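Local structure of putative isomerase YbhH (Escherichia coli, 6OTV) at residues M1-M9 with F18-E26; Q180-T190 with L291-I299. The protein probably works as an isomerase of the PrpF family, whose fold is related to that of diaminopimelate epimerase, though its substrate is not established. All coordinates share one frame; numbering follows the deposited sequence.

Contact 1: residues M1-M9 with F18-E26. With EDO (1,2-ethanediol), chain L.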
ATOM      1  N   MET A   1      26.021  25.873  -6.770  1.00 63.62           N
ATOM      2  CA  MET A   1      26.314  24.939  -5.688  1.00 64.91           C
ATOM      3  C   MET A   1      27.734  24.393  -5.817  1.00 59.75           C
ATOM      4  O   MET A   1      28.145  23.957  -6.893  1.00 56.34           O
ATOM      5  CB  MET A   1      25.297  23.791  -5.674  1.00 59.01           C
ATOM      6  CG  MET A   1      25.441  22.840  -4.489  1.00 59.46           C
ATOM      7  SD  MET A   1      24.138  21.587  -4.386  1.00 63.80           S
ATOM      8  CE  MET A   1      22.682  22.608  -4.152  1.00 60.80           C
ATOM      9  N   LYS A   2      28.486  24.424  -4.714  1.00 47.03           N
ATOM     10  CA  LYS A   2      29.867  23.967  -4.713  1.00 43.72           C
ATOM     11  C   LYS A   2      30.120  22.739  -3.855  1.00 40.37           C
ATOM     12  O   LYS A   2      31.162  22.098  -4.027  1.00 45.38           O
ATOM     13  CB  LYS A   2      30.805  25.095  -4.255  1.00 48.72           C
ATOM     14  CG  LYS A   2      31.061  26.128  -5.337  1.00 60.84           C
ATOM     15  CD  LYS A   2      31.664  25.467  -6.572  1.00 72.62           C
ATOM     16  CE  LYS A   2      31.724  26.425  -7.753  1.00 80.81           C
ATOM     17  NZ  LYS A   2      30.370  26.768  -8.269  1.00 84.39           N
ATOM     18  N   LYS A   3      29.208  22.388  -2.950  1.00 35.73           N
ATOM     19  CA  LYS A   3      29.348  21.189  -2.140  1.00 33.66           C
ATOM     20  C   LYS A   3      27.964  20.707  -1.733  1.00 37.70           C
ATOM     21  O   LYS A   3      27.003  21.483  -1.688  1.00 34.57           O
ATOM     22  CB  LYS A   3      30.215  21.437  -0.901  1.00 37.35           C
ATOM     23  CG  LYS A   3      29.621  22.439   0.071  1.00 44.12           C
ATOM     24  CD  LYS A   3      30.459  22.540   1.330  1.00 53.66           C
ATOM     25  CE  LYS A   3      29.832  23.486   2.339  1.00 57.23           C
ATOM     26  NZ  LYS A   3      30.662  23.589   3.569  1.00 66.13           N
ATOM     27  N   ILE A   4      27.873  19.415  -1.428  1.00 33.35           N
ATOM     28  CA  ILE A   4      26.602  18.787  -1.075  1.00 32.59           C
ATOM     29  C   ILE A   4      26.865  17.563  -0.203  1.00 34.72           C
ATOM     30  O   ILE A   4      27.801  16.796  -0.476  1.00 30.15           O
ATOM     31  CB  ILE A   4      25.804  18.417  -2.337  1.00 32.68           C
ATOM     32  CG1 ILE A   4      24.471  17.762  -1.972  1.00 37.79           C
ATOM     33  CG2 ILE A   4      26.614  17.498  -3.247  1.00 28.93           C
ATOM     34  CD1 ILE A   4      23.605  17.454  -3.174  1.00 38.45           C
ATOM     35  N   PRO A   5      26.095  17.357   0.868  1.00 34.08           N
ATOM     36  CA  PRO A   5      26.218  16.109   1.634  1.00 31.23           C
ATOM     37  C   PRO A   5      25.893  14.903   0.765  1.00 36.25           C
ATOM     38  O   PRO A   5      24.980  14.938  -0.065  1.00 34.96           O
ATOM     39  CB  PRO A   5      25.193  16.280   2.763  1.00 27.20           C
ATOM     40  CG  PRO A   5      25.015  17.756   2.888  1.00 28.26           C
ATOM     41  CD  PRO A   5      25.162  18.304   1.499  1.00 28.33           C
ATOM     42  N   CYS A   6      26.647  13.825   0.966  1.00 28.35           N
ATOM     43  CA  CYS A   6      26.510  12.657   0.112  1.00 27.51           C
ATOM     44  C   CYS A   6      26.934  11.406   0.870  1.00 28.51           C
ATOM     45  O   CYS A   6      27.779  11.459   1.767  1.00 29.03           O
ATOM     46  CB  CYS A   6      27.338  12.821  -1.165  1.00 30.01           C
ATOM     47  SG  CYS A   6      27.249  11.437  -2.316  1.00 34.71           S
ATOM     48  N   VAL A   7      26.324  10.282   0.502  1.00 27.46           N
ATOM     49  CA  VAL A   7      26.653   8.972   1.051  1.00 26.08           C
ATOM     50  C   VAL A   7      26.803   8.010  -0.120  1.00 28.01           C
ATOM     51  O   VAL A   7      25.866   7.840  -0.908  1.00 35.03           O
ATOM     52  CB  VAL A   7      25.579   8.460   2.029  1.00 32.36           C
ATOM     53  CG1 VAL A   7      25.876   7.024   2.437  1.00 31.02           C
ATOM     54  CG2 VAL A   7      25.485   9.354   3.259  1.00 27.59           C
ATOM     55  N   MET A   8      27.975   7.391  -0.245  1.00 25.22           N
ATOM     56  CA  MET A   8      28.167   6.326  -1.219  1.00 28.97           C
ATOM     57  C   MET A   8      27.817   4.999  -0.569  1.00 27.45           C
ATOM     58  O   MET A   8      28.275   4.703   0.541  1.00 24.09           O
ATOM     59  CB  MET A   8      29.602   6.284  -1.747  1.00 27.07           C
ATOM     60  CG  MET A   8      29.854   5.209  -2.791  1.00 33.31           C
ATOM     61  SD  MET A   8      31.589   5.127  -3.292  1.00 39.14           S
ATOM     62  CE  MET A   8      31.822   6.759  -3.990  1.00 41.31           C
ATOM     63  N   MET A   9      27.001   4.213  -1.253  1.00 22.84           N
ATOM     64  CA  MET A   9      26.648   2.882  -0.793  1.00 25.57           C
ATOM     65  C   MET A   9      26.751   1.910  -1.954  1.00 26.94           C
ATOM     66  O   MET A   9      26.485   2.262  -3.108  1.00 29.08           O
ATOM     67  CB  MET A   9      25.223   2.825  -0.218  1.00 23.80           C
ATOM     68  CG  MET A   9      24.943   3.791   0.917  1.00 30.14           C
ATOM     69  SD  MET A   9      23.286   3.540   1.584  1.00 34.76           S
ATOM     70  CE  MET A   9      23.492   1.960   2.409  1.00 32.05           C
ATOM     71  N   PHE A  18      23.895   8.297  -2.595  1.00 28.22           N
ATOM     72  CA  PHE A  18      22.588   8.375  -1.962  1.00 27.74           C
ATOM     73  C   PHE A  18      22.438   9.777  -1.382  1.00 26.12           C
ATOM     74  O   PHE A  18      23.252  10.204  -0.555  1.00 25.99           O
ATOM     75  CB  PHE A  18      22.435   7.294  -0.890  1.00 27.52           C
ATOM     76  CG  PHE A  18      22.173   5.918  -1.455  1.00 29.98           C
ATOM     77  CD1 PHE A  18      23.171   5.223  -2.119  1.00 29.21           C
ATOM     78  CD2 PHE A  18      20.924   5.326  -1.327  1.00 30.99           C
ATOM     79  CE1 PHE A  18      22.932   3.963  -2.645  1.00 33.64           C
ATOM     80  CE2 PHE A  18      20.677   4.067  -1.849  1.00 31.34           C
ATOM     81  CZ  PHE A  18      21.682   3.384  -2.510  1.00 35.34           C
ATOM     82  N   LEU A  19      21.415  10.494  -1.840  1.00 24.50           N
ATOM     83  CA  LEU A  19      21.236  11.904  -1.539  1.00 25.10           C
ATOM     84  C   LEU A  19      19.839  12.142  -0.988  1.00 31.35           C
ATOM     85  O   LEU A  19      18.887  11.442  -1.341  1.00 27.45           O
ATOM     86  CB  LEU A  19      21.441  12.769  -2.792  1.00 31.10           C
ATOM     87  CG  LEU A  19      22.764  12.590  -3.541  1.00 38.44           C
ATOM     88  CD1 LEU A  19      22.713  13.275  -4.898  1.00 35.38           C
ATOM     89  CD2 LEU A  19      23.919  13.127  -2.708  1.00 37.72           C
ATOM     90  N   LEU A  20      19.728  13.137  -0.114  1.00 32.39           N
ATOM     91  CA  LEU A  20      18.435  13.625   0.340  1.00 30.21           C
ATOM     92  C   LEU A  20      17.928  14.680  -0.630  1.00 34.13           C
ATOM     93  O   LEU A  20      18.679  15.566  -1.048  1.00 34.45           O
ATOM     94  CB  LEU A  20      18.535  14.216   1.747  1.00 27.38           C
ATOM     95  CG  LEU A  20      18.845  13.250   2.888  1.00 33.96           C
ATOM     96  CD1 LEU A  20      19.152  14.028   4.156  1.00 31.86           C
ATOM     97  CD2 LEU A  20      17.675  12.308   3.111  1.00 27.58           C
ATOM     98  N   ALA A  21      16.645  14.585  -0.985  1.00 39.88           N
ATOM     99  CA  ALA A  21      16.065  15.534  -1.929  1.00 38.08           C
ATOM    100  C   ALA A  21      16.116  16.968  -1.418  1.00 36.11           C
ATOM    101  O   ALA A  21      16.086  17.901  -2.229  1.00 43.97           O
ATOM    102  CB  ALA A  21      14.623  15.136  -2.251  1.00 35.54           C
ATOM    103  N   GLU A  22      16.198  17.163  -0.097  1.00 39.00           N
ATOM    104  CA  GLU A  22      16.349  18.504   0.462  1.00 43.14           C
ATOM    105  C   GLU A  22      17.541  19.233  -0.143  1.00 39.95           C
ATOM    106  O   GLU A  22      17.493  20.449  -0.355  1.00 40.59           O
ATOM    107  CB  GLU A  22      16.527  18.432   1.978  1.00 44.89           C
ATOM    108  CG  GLU A  22      15.271  18.260   2.786  1.00 60.26           C
ATOM    109  CD  GLU A  22      15.583  18.059   4.256  1.00 75.11           C
ATOM    110  OE1 GLU A  22      16.776  17.871   4.585  1.00 68.70           O
ATOM    111  OE2 GLU A  22      14.644  18.091   5.081  1.00 84.81           O
ATOM    112  N   HIS A  23      18.624  18.509  -0.410  1.00 34.11           N
ATOM    113  CA  HIS A  23      19.899  19.110  -0.771  1.00 33.95           C
ATOM    114  C   HIS A  23      20.046  19.348  -2.267  1.00 34.23           C
ATOM    115  O   HIS A  23      21.141  19.694  -2.720  1.00 41.86           O
ATOM    116  CB  HIS A  23      21.040  18.232  -0.258  1.00 32.75           C
ATOM    117  CG  HIS A  23      21.032  18.056   1.228  1.00 38.52           C
ATOM    118  ND1 HIS A  23      21.475  16.907   1.847  1.00 37.46           N
ATOM    119  CD2 HIS A  23      20.632  18.887   2.221  1.00 35.91           C
ATOM    120  CE1 HIS A  23      21.349  17.037   3.156  1.00 35.81           C
ATOM    121  NE2 HIS A  23      20.840  18.230   3.409  1.00 39.51           N
ATOM    122  N   LEU A  24      18.974  19.185  -3.036  1.00 32.73           N
ATOM    123  CA  LEU A  24      19.008  19.363  -4.476  1.00 37.19           C
ATOM    124  C   LEU A  24      17.988  20.413  -4.902  1.00 39.91           C
ATOM    125  O   LEU A  24      16.941  20.561  -4.263  1.00 39.86           O
ATOM    126  CB  LEU A  24      18.719  18.041  -5.200  1.00 36.60           C
ATOM    127  CG  LEU A  24      19.822  16.981  -5.120  1.00 38.22           C
ATOM    128  CD1 LEU A  24      19.320  15.631  -5.607  1.00 31.82           C
ATOM    129  CD2 LEU A  24      21.032  17.422  -5.930  1.00 28.42           C
ATOM    130  N   PRO A  25      18.268  21.159  -5.967  1.00 38.11           N
ATOM    131  CA  PRO A  25      17.309  22.158  -6.441  1.00 43.09           C
ATOM    132  C   PRO A  25      16.128  21.502  -7.139  1.00 48.79           C
ATOM    133  O   PRO A  25      16.203  20.375  -7.632  1.00 47.02           O
ATOM    134  CB  PRO A  25      18.133  22.999  -7.420  1.00 42.93           C
ATOM    135  CG  PRO A  25      19.139  22.037  -7.951  1.00 39.11           C
ATOM    136  CD  PRO A  25      19.489  21.140  -6.789  1.00 38.74           C
ATOM    137  N   GLU A  26      15.018  22.240  -7.176  1.00 57.09           N
ATOM    138  CA  GLU A  26      13.808  21.710  -7.793  1.00 61.71           C
ATOM    139  C   GLU A  26      13.901  21.730  -9.315  1.00 55.59           C
ATOM    140  O   GLU A  26      13.277  20.896  -9.982  1.00 53.84           O
ATOM    141  CB  GLU A  26      12.591  22.499  -7.307  1.00 75.38           C
ATOM    142  CG  GLU A  26      11.250  21.900  -7.689  1.00 88.69           C
ATOM    143  CD  GLU A  26      10.091  22.605  -7.007  1.00101.40           C
ATOM    144  OE1 GLU A  26      10.312  23.226  -5.943  1.00103.62           O
ATOM    145  OE2 GLU A  26       8.961  22.541  -7.534  1.00105.36           O
TER
HETATM  146  C1  EDO L 410      13.609  14.757   3.711  1.00 44.25           C
HETATM  147  O1  EDO L 410      12.403  14.229   3.144  1.00 37.80           O
HETATM  148  C2  EDO L 410      14.738  14.691   2.688  1.00 49.52           C
HETATM  149  O2  EDO L 410      14.376  15.430   1.516  1.00 44.85           O
HETATM  150  O   HOH W   1      22.285  14.477   0.561  1.00 31.44           O

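Contact 2: residues Q180-T190 with L291-I299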
ATOM      1  N   GLN A 180      -2.222 -16.003 -22.595  1.00 53.23           N
ATOM      2  CA  GLN A 180      -0.993 -16.450 -21.951  1.00 55.61           C
ATOM      3  C   GLN A 180       0.103 -16.720 -22.973  1.00 58.26           C
ATOM      4  O   GLN A 180       1.289 -16.556 -22.665  1.00 57.39           O
ATOM      5  CB  GLN A 180      -1.257 -17.701 -21.111  1.00 56.69           C
ATOM      6  CG  GLN A 180      -1.942 -17.436 -19.777  1.00 63.99           C
ATOM      7  CD  GLN A 180      -3.378 -16.978 -19.933  1.00 71.97           C
ATOM      8  OE1 GLN A 180      -4.004 -17.196 -20.972  1.00 69.80           O
ATOM      9  NE2 GLN A 180      -3.909 -16.333 -18.899  1.00 75.90           N
ATOM     10  N   ILE A 181      -0.269 -17.130 -24.185  1.00 54.45           N
ATOM     11  CA  ILE A 181       0.675 -17.368 -25.270  1.00 50.55           C
ATOM     12  C   ILE A 181       0.169 -16.656 -26.515  1.00 58.94           C
ATOM     13  O   ILE A 181      -1.008 -16.780 -26.873  1.00 59.04           O
ATOM     14  CB  ILE A 181       0.864 -18.871 -25.557  1.00 51.55           C
ATOM     15  CG1 ILE A 181       1.616 -19.547 -24.411  1.00 52.48           C
ATOM     16  CG2 ILE A 181       1.608 -19.079 -26.873  1.00 51.39           C
ATOM     17  CD1 ILE A 181       1.839 -21.028 -24.623  1.00 48.39           C
ATOM     18  N   ASP A 182       1.054 -15.911 -27.165  1.00 60.64           N
ATOM     19  CA  ASP A 182       0.783 -15.294 -28.452  1.00 58.84           C
ATOM     20  C   ASP A 182       1.741 -15.863 -29.490  1.00 62.76           C
ATOM     21  O   ASP A 182       2.687 -16.588 -29.169  1.00 58.42           O
ATOM     22  CB  ASP A 182       0.912 -13.769 -28.370  1.00 63.20           C
ATOM     23  CG  ASP A 182      -0.127 -13.149 -27.460  1.00 71.92           C
ATOM     24  OD1 ASP A 182      -1.327 -13.434 -27.647  1.00 75.82           O
ATOM     25  OD2 ASP A 182       0.259 -12.388 -26.547  1.00 78.08           O
ATOM     26  N   TYR A 183       1.484 -15.533 -30.752  1.00 67.38           N
ATOM     27  CA  TYR A 183       2.305 -16.000 -31.859  1.00 65.88           C
ATOM     28  C   TYR A 183       2.649 -14.822 -32.755  1.00 71.71           C
ATOM     29  O   TYR A 183       1.757 -14.100 -33.211  1.00 76.20           O
ATOM     30  CB  TYR A 183       1.593 -17.095 -32.660  1.00 64.31           C
ATOM     31  CG  TYR A 183       1.378 -18.365 -31.874  1.00 64.99           C
ATOM     32  CD1 TYR A 183       2.304 -19.400 -31.924  1.00 61.93           C
ATOM     33  CD2 TYR A 183       0.254 -18.527 -31.074  1.00 69.09           C
ATOM     34  CE1 TYR A 183       2.114 -20.563 -31.202  1.00 66.18           C
ATOM     35  CE2 TYR A 183       0.055 -19.687 -30.349  1.00 72.49           C
ATOM     36  CZ  TYR A 183       0.988 -20.701 -30.415  1.00 73.27           C
ATOM     37  OH  TYR A 183       0.793 -21.857 -29.694  1.00 79.96           O
ATOM     38  N   PHE A 184       3.942 -14.626 -32.990  1.00 70.62           N
ATOM     39  CA  PHE A 184       4.429 -13.606 -33.905  1.00 70.18           C
ATOM     40  C   PHE A 184       5.554 -14.216 -34.723  1.00 72.60           C
ATOM     41  O   PHE A 184       6.508 -14.758 -34.155  1.00 67.74           O
ATOM     42  CB  PHE A 184       4.920 -12.364 -33.154  1.00 66.32           C
ATOM     43  CG  PHE A 184       3.895 -11.766 -32.231  1.00 64.67           C
ATOM     44  CD1 PHE A 184       2.903 -10.934 -32.721  1.00 70.95           C
ATOM     45  CD2 PHE A 184       3.927 -12.032 -30.875  1.00 58.76           C
ATOM     46  CE1 PHE A 184       1.962 -10.381 -31.873  1.00 72.39           C
ATOM     47  CE2 PHE A 184       2.992 -11.483 -30.023  1.00 60.14           C
ATOM     48  CZ  PHE A 184       2.007 -10.657 -30.522  1.00 67.38           C
ATOM     49  N   ASP A 185       5.430 -14.143 -36.050  1.00 71.86           N
ATOM     50  CA  ASP A 185       6.406 -14.738 -36.963  1.00 68.09           C
ATOM     51  C   ASP A 185       6.566 -16.233 -36.696  1.00 65.71           C
ATOM     52  O   ASP A 185       7.673 -16.774 -36.732  1.00 65.01           O
ATOM     53  CB  ASP A 185       7.755 -14.019 -36.876  1.00 67.12           C
ATOM     54  CG  ASP A 185       7.622 -12.514 -37.007  1.00 72.45           C
ATOM     55  OD1 ASP A 185       6.491 -12.032 -37.229  1.00 77.22           O
ATOM     56  OD2 ASP A 185       8.648 -11.811 -36.884  1.00 74.32           O
ATOM     57  N   ASP A 186       5.444 -16.899 -36.405  1.00 70.11           N
ATOM     58  CA  ASP A 186       5.400 -18.342 -36.156  1.00 74.95           C
ATOM     59  C   ASP A 186       6.276 -18.751 -34.975  1.00 71.73           C
ATOM     60  O   ASP A 186       6.794 -19.870 -34.929  1.00 73.38           O
ATOM     61  CB  ASP A 186       5.788 -19.131 -37.412  1.00 78.38           C
ATOM     62  CG  ASP A 186       4.917 -18.785 -38.603  1.00 92.28           C
ATOM     63  OD1 ASP A 186       3.698 -18.590 -38.410  1.00 95.28           O
ATOM     64  OD2 ASP A 186       5.451 -18.697 -39.730  1.00 98.88           O
ATOM     65  N   VAL A 187       6.441 -17.857 -34.006  1.00 74.73           N
ATOM     66  CA  VAL A 187       7.221 -18.115 -32.803  1.00 64.01           C
ATOM     67  C   VAL A 187       6.288 -17.996 -31.603  1.00 59.70           C
ATOM     68  O   VAL A 187       5.716 -16.927 -31.372  1.00 61.43           O
ATOM     69  CB  VAL A 187       8.409 -17.148 -32.660  1.00 60.28           C
ATOM     70  CG1 VAL A 187       9.179 -17.437 -31.378  1.00 58.31           C
ATOM     71  CG2 VAL A 187       9.321 -17.236 -33.874  1.00 51.08           C
ATOM     72  N   PRO A 188       6.098 -19.053 -30.814  1.00 62.24           N
ATOM     73  CA  PRO A 188       5.250 -18.945 -29.615  1.00 57.36           C
ATOM     74  C   PRO A 188       5.950 -18.128 -28.540  1.00 54.89           C
ATOM     75  O   PRO A 188       7.046 -18.477 -28.099  1.00 55.77           O
ATOM     76  CB  PRO A 188       5.056 -20.404 -29.186  1.00 55.79           C
ATOM     77  CG  PRO A 188       6.274 -21.105 -29.701  1.00 54.87           C
ATOM     78  CD  PRO A 188       6.642 -20.411 -30.990  1.00 60.16           C
ATOM     79  N   VAL A 189       5.316 -17.032 -28.123  1.00 54.95           N
ATOM     80  CA  VAL A 189       5.866 -16.147 -27.105  1.00 54.22           C
ATOM     81  C   VAL A 189       4.811 -15.920 -26.028  1.00 55.60           C
ATOM     82  O   VAL A 189       3.659 -16.333 -26.153  1.00 59.99           O
ATOM     83  CB  VAL A 189       6.339 -14.797 -27.686  1.00 58.74           C
ATOM     84  CG1 VAL A 189       7.332 -15.016 -28.823  1.00 57.58           C
ATOM     85  CG2 VAL A 189       5.148 -13.965 -28.144  1.00 56.50           C
ATOM     86  N   THR A 190       5.229 -15.250 -24.955  1.00 49.85           N
ATOM     87  CA  THR A 190       4.334 -14.867 -23.870  1.00 49.75           C
ATOM     88  C   THR A 190       4.527 -13.392 -23.554  1.00 48.11           C
ATOM     89  O   THR A 190       5.653 -12.947 -23.305  1.00 43.43           O
ATOM     90  CB  THR A 190       4.575 -15.711 -22.613  1.00 44.57           C
ATOM     91  OG1 THR A 190       4.006 -17.014 -22.795  1.00 50.56           O
ATOM     92  CG2 THR A 190       3.941 -15.052 -21.396  1.00 43.14           C
ATOM     93  N   LEU A 291       2.854 -18.945 -13.325  1.00 45.98           N
ATOM     94  CA  LEU A 291       1.529 -18.827 -13.918  1.00 52.26           C
ATOM     95  C   LEU A 291       1.322 -19.899 -14.979  1.00 62.27           C
ATOM     96  O   LEU A 291       2.212 -20.176 -15.789  1.00 71.17           O
ATOM     97  CB  LEU A 291       1.338 -17.438 -14.524  1.00 45.83           C
ATOM     98  CG  LEU A 291       1.460 -16.279 -13.535  1.00 48.36           C
ATOM     99  CD1 LEU A 291       1.282 -14.947 -14.242  1.00 52.71           C
ATOM    100  CD2 LEU A 291       0.452 -16.436 -12.409  1.00 46.80           C
ATOM    101  N   GLU A 292       0.138 -20.504 -14.969  1.00 66.18           N
ATOM    102  CA  GLU A 292      -0.174 -21.577 -15.900  1.00 69.81           C
ATOM    103  C   GLU A 292      -0.467 -21.029 -17.292  1.00 59.57           C
ATOM    104  O   GLU A 292      -1.046 -19.951 -17.454  1.00 58.73           O
ATOM    105  CB  GLU A 292      -1.374 -22.383 -15.404  1.00 78.05           C
ATOM    106  CG  GLU A 292      -2.588 -21.535 -15.067  1.00 91.44           C
ATOM    107  CD  GLU A 292      -3.857 -22.356 -14.945  1.00107.37           C
ATOM    108  OE1 GLU A 292      -4.819 -22.084 -15.695  1.00112.60           O
ATOM    109  OE2 GLU A 292      -3.889 -23.280 -14.104  1.00111.60           O
ATOM    110  N   GLY A 293      -0.056 -21.791 -18.303  1.00 48.99           N
ATOM    111  CA  GLY A 293      -0.388 -21.486 -19.678  1.00 46.92           C
ATOM    112  C   GLY A 293       0.621 -20.646 -20.429  1.00 51.07           C
ATOM    113  O   GLY A 293       0.417 -20.386 -21.623  1.00 57.18           O
ATOM    114  N   THR A 294       1.695 -20.205 -19.782  1.00 41.08           N
ATOM    115  CA  THR A 294       2.693 -19.404 -20.471  1.00 43.53           C
ATOM    116  C   THR A 294       3.609 -20.295 -21.307  1.00 43.02           C
ATOM    117  O   THR A 294       3.676 -21.514 -21.124  1.00 39.62           O
ATOM    118  CB  THR A 294       3.526 -18.594 -19.478  1.00 43.85           C
ATOM    119  OG1 THR A 294       4.175 -19.483 -18.560  1.00 50.22           O
ATOM    120  CG2 THR A 294       2.644 -17.616 -18.707  1.00 34.41           C
ATOM    121  N   VAL A 295       4.326 -19.660 -22.237  1.00 37.88           N
ATOM    122  CA  VAL A 295       5.264 -20.391 -23.079  1.00 41.35           C
ATOM    123  C   VAL A 295       6.412 -20.969 -22.261  1.00 48.86           C
ATOM    124  O   VAL A 295       7.094 -21.895 -22.719  1.00 45.80           O
ATOM    125  CB  VAL A 295       5.793 -19.480 -24.204  1.00 39.61           C
ATOM    126  CG1 VAL A 295       6.814 -18.488 -23.659  1.00 38.18           C
ATOM    127  CG2 VAL A 295       6.381 -20.310 -25.335  1.00 40.74           C
ATOM    128  N   THR A 296       6.636 -20.448 -21.051  1.00 48.40           N
ATOM    129  CA  THR A 296       7.690 -20.975 -20.192  1.00 46.69           C
ATOM    130  C   THR A 296       7.423 -22.425 -19.805  1.00 45.68           C
ATOM    131  O   THR A 296       8.367 -23.202 -19.622  1.00 47.77           O
ATOM    132  CB  THR A 296       7.829 -20.096 -18.946  1.00 47.26           C
ATOM    133  OG1 THR A 296       8.014 -18.732 -19.344  1.00 46.32           O
ATOM    134  CG2 THR A 296       9.021 -20.519 -18.115  1.00 51.44           C
ATOM    135  N   ARG A 297       6.150 -22.814 -19.703  1.00 48.71           N
ATOM    136  CA  ARG A 297       5.810 -24.188 -19.356  1.00 46.96           C
ATOM    137  C   ARG A 297       6.210 -25.182 -20.440  1.00 44.19           C
ATOM    138  O   ARG A 297       6.305 -26.380 -20.156  1.00 45.17           O
ATOM    139  CB  ARG A 297       4.312 -24.302 -19.079  1.00 63.66           C
ATOM    140  CG  ARG A 297       3.808 -23.388 -17.972  1.00 75.05           C
ATOM    141  CD  ARG A 297       4.231 -23.890 -16.604  1.00 80.87           C
ATOM    142  NE  ARG A 297       3.387 -23.342 -15.547  1.00 85.98           N
ATOM    143  CZ  ARG A 297       3.389 -23.777 -14.292  1.00 89.60           C
ATOM    144  NH1 ARG A 297       4.193 -24.768 -13.933  1.00 90.88           N
ATOM    145  NH2 ARG A 297       2.586 -23.222 -13.394  1.00 92.44           N
ATOM    146  N   GLN A 298       6.437 -24.718 -21.668  1.00 43.11           N
ATOM    147  CA  GLN A 298       6.891 -25.573 -22.759  1.00 43.70           C
ATOM    148  C   GLN A 298       8.409 -25.632 -22.876  1.00 43.42           C
ATOM    149  O   GLN A 298       8.919 -26.337 -23.752  1.00 41.52           O
ATOM    150  CB  GLN A 298       6.318 -25.088 -24.096  1.00 43.46           C
ATOM    151  CG  GLN A 298       4.828 -24.815 -24.096  1.00 65.67           C
ATOM    152  CD  GLN A 298       4.345 -24.270 -25.428  1.00 70.02           C
ATOM    153  OE1 GLN A 298       5.128 -24.108 -26.367  1.00 61.70           O
ATOM    154  NE2 GLN A 298       3.051 -23.983 -25.515  1.00 70.76           N
ATOM    155  N   ILE A 299       9.139 -24.905 -22.031  1.00 36.67           N
ATOM    156  CA  ILE A 299      10.588 -24.777 -22.139  1.00 35.14           C
ATOM    157  C   ILE A 299      11.294 -25.399 -20.941  1.00 38.59           C
ATOM    158  O   ILE A 299      12.251 -26.165 -21.098  1.00 40.45           O
ATOM    159  CB  ILE A 299      11.010 -23.299 -22.315  1.00 33.31           C
ATOM    160  CG1 ILE A 299      10.237 -22.656 -23.470  1.00 33.94           C
ATOM    161  CG2 ILE A 299      12.511 -23.188 -22.542  1.00 30.60           C
ATOM    162  CD1 ILE A 299      10.355 -23.402 -24.785  1.00 32.28           C
TER

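Contact 1: residues M1-M9 with F18-E26
Met9 lays its sulfur across one face of the Phe18 ring: SD sits 4.0 Å from the ring centroid and 9° off the normal, a Met-aromatic contact. Met9 CG lies beside the backbone N (chi1 -56°), and an extended chi2 carries SD over the ring, the bend at chi3 moving only CE; CB stays by Phe18 CE1. At the ring edge, near its plane, lies Val7 O, part of the hydrogen-bonded antiparallel pair Val7-Phe18. Phe18 N gives the straighter bond to Val7 O (N-H...O 159°), and Val7 N returns a longer one of 3.2 Å to Phe18 O. These bonds belong to the β-hairpin of strands 3-11 and 14-20, at the N-terminus of this PrpF-family chain.

Past the pair the backbones diverge, and side chains and a water take over. Leu19 CD2 touches both Pro5 O (3.4 Å) and Cys6 SG. The water accepts from Leu20 N, donates to Pro5 O at 2.8 Å and meets His23 ND1 at the edge of the imidazole, in its plane. Pro5 CG rests over one face of that ring, 4.0 Å from the His23 centroid, in a CH-pi contact. Ile4, with CG1 anti to the backbone N, extends CD1 to 3.4 Å from His23 O and on to Leu24 CD2; Met1 CE approaches the same His23 carbonyl.

Further out, helix 94-106 packs Met96 on Phe18 and Phe103 on Met9 and Val7, while helix 28-39 meets Leu19 and Met1. On its other edge strand 3-11 bonds to Val347 and Gly345 through Ile4 and Cys6.

Contact 2: residues Q180-T190 with L291-I299
A β-hairpin, with strands 182-184 and 187-190 joined by a type I' turn from Phe184 to Val187, meets the loop that follows helix 279-290. The one hydrogen bond across the contact runs from Val295 N to Thr190 OG1, 2.7 Å long and nearly straight at 172°. The same hydroxyl donates to Gln180 O at 2.8 Å, in the carbonyl plane, so two bonds fix its rotation and a single buried oxygen joins the base of the hairpin to the loop. With chi1 at 75°, Val295 CG1 lies between its own backbone N and carbonyl carbon, placing it 3.7 Å from Thr190 CB; CG2 lies near Pro188 O. Ile181 CG1 packs on Gly293 O and Val295 N, and CD1 comes to 3.3 Å from Gln298 NE2, the side chains approaching from opposite directions. Gln180 CB lies against Gly293 O, within the type II turn from Leu291 to Thr294. Thr294 OG1 bonds to Ser288 O, tying the loop back to helix 279-290, and Ile200 of strand 197-202 touches Val295. Bonds Arg297 N to Thr294 O and Gln298 N to Val295 O mark a 3-10 segment that, with the type II turn, packs against the open end of the β-hairpin.

Contacts 1 and 2 lie on opposite sides of the chain's centre, about 46 Å apart between centres and about 30 Å between nearest atoms, and share no secondary-structure element. Both are peripheral (23 and 24 Å from that centre), with five buried residues each; contact 1 has one exposed touching residue to contact 2's three and buries more area (511 against 392 Å²). Their chemistry follows their topology. Contact 1 joins the two strands of one hairpin, close in sequence, through paired backbone bonds, a bridging water and aromatic contacts. Contact 2 brings a hairpin against a loop 101 residues away, without β-bridges, and its sole direct hydrogen bond between segments uses a side-chain hydroxyl.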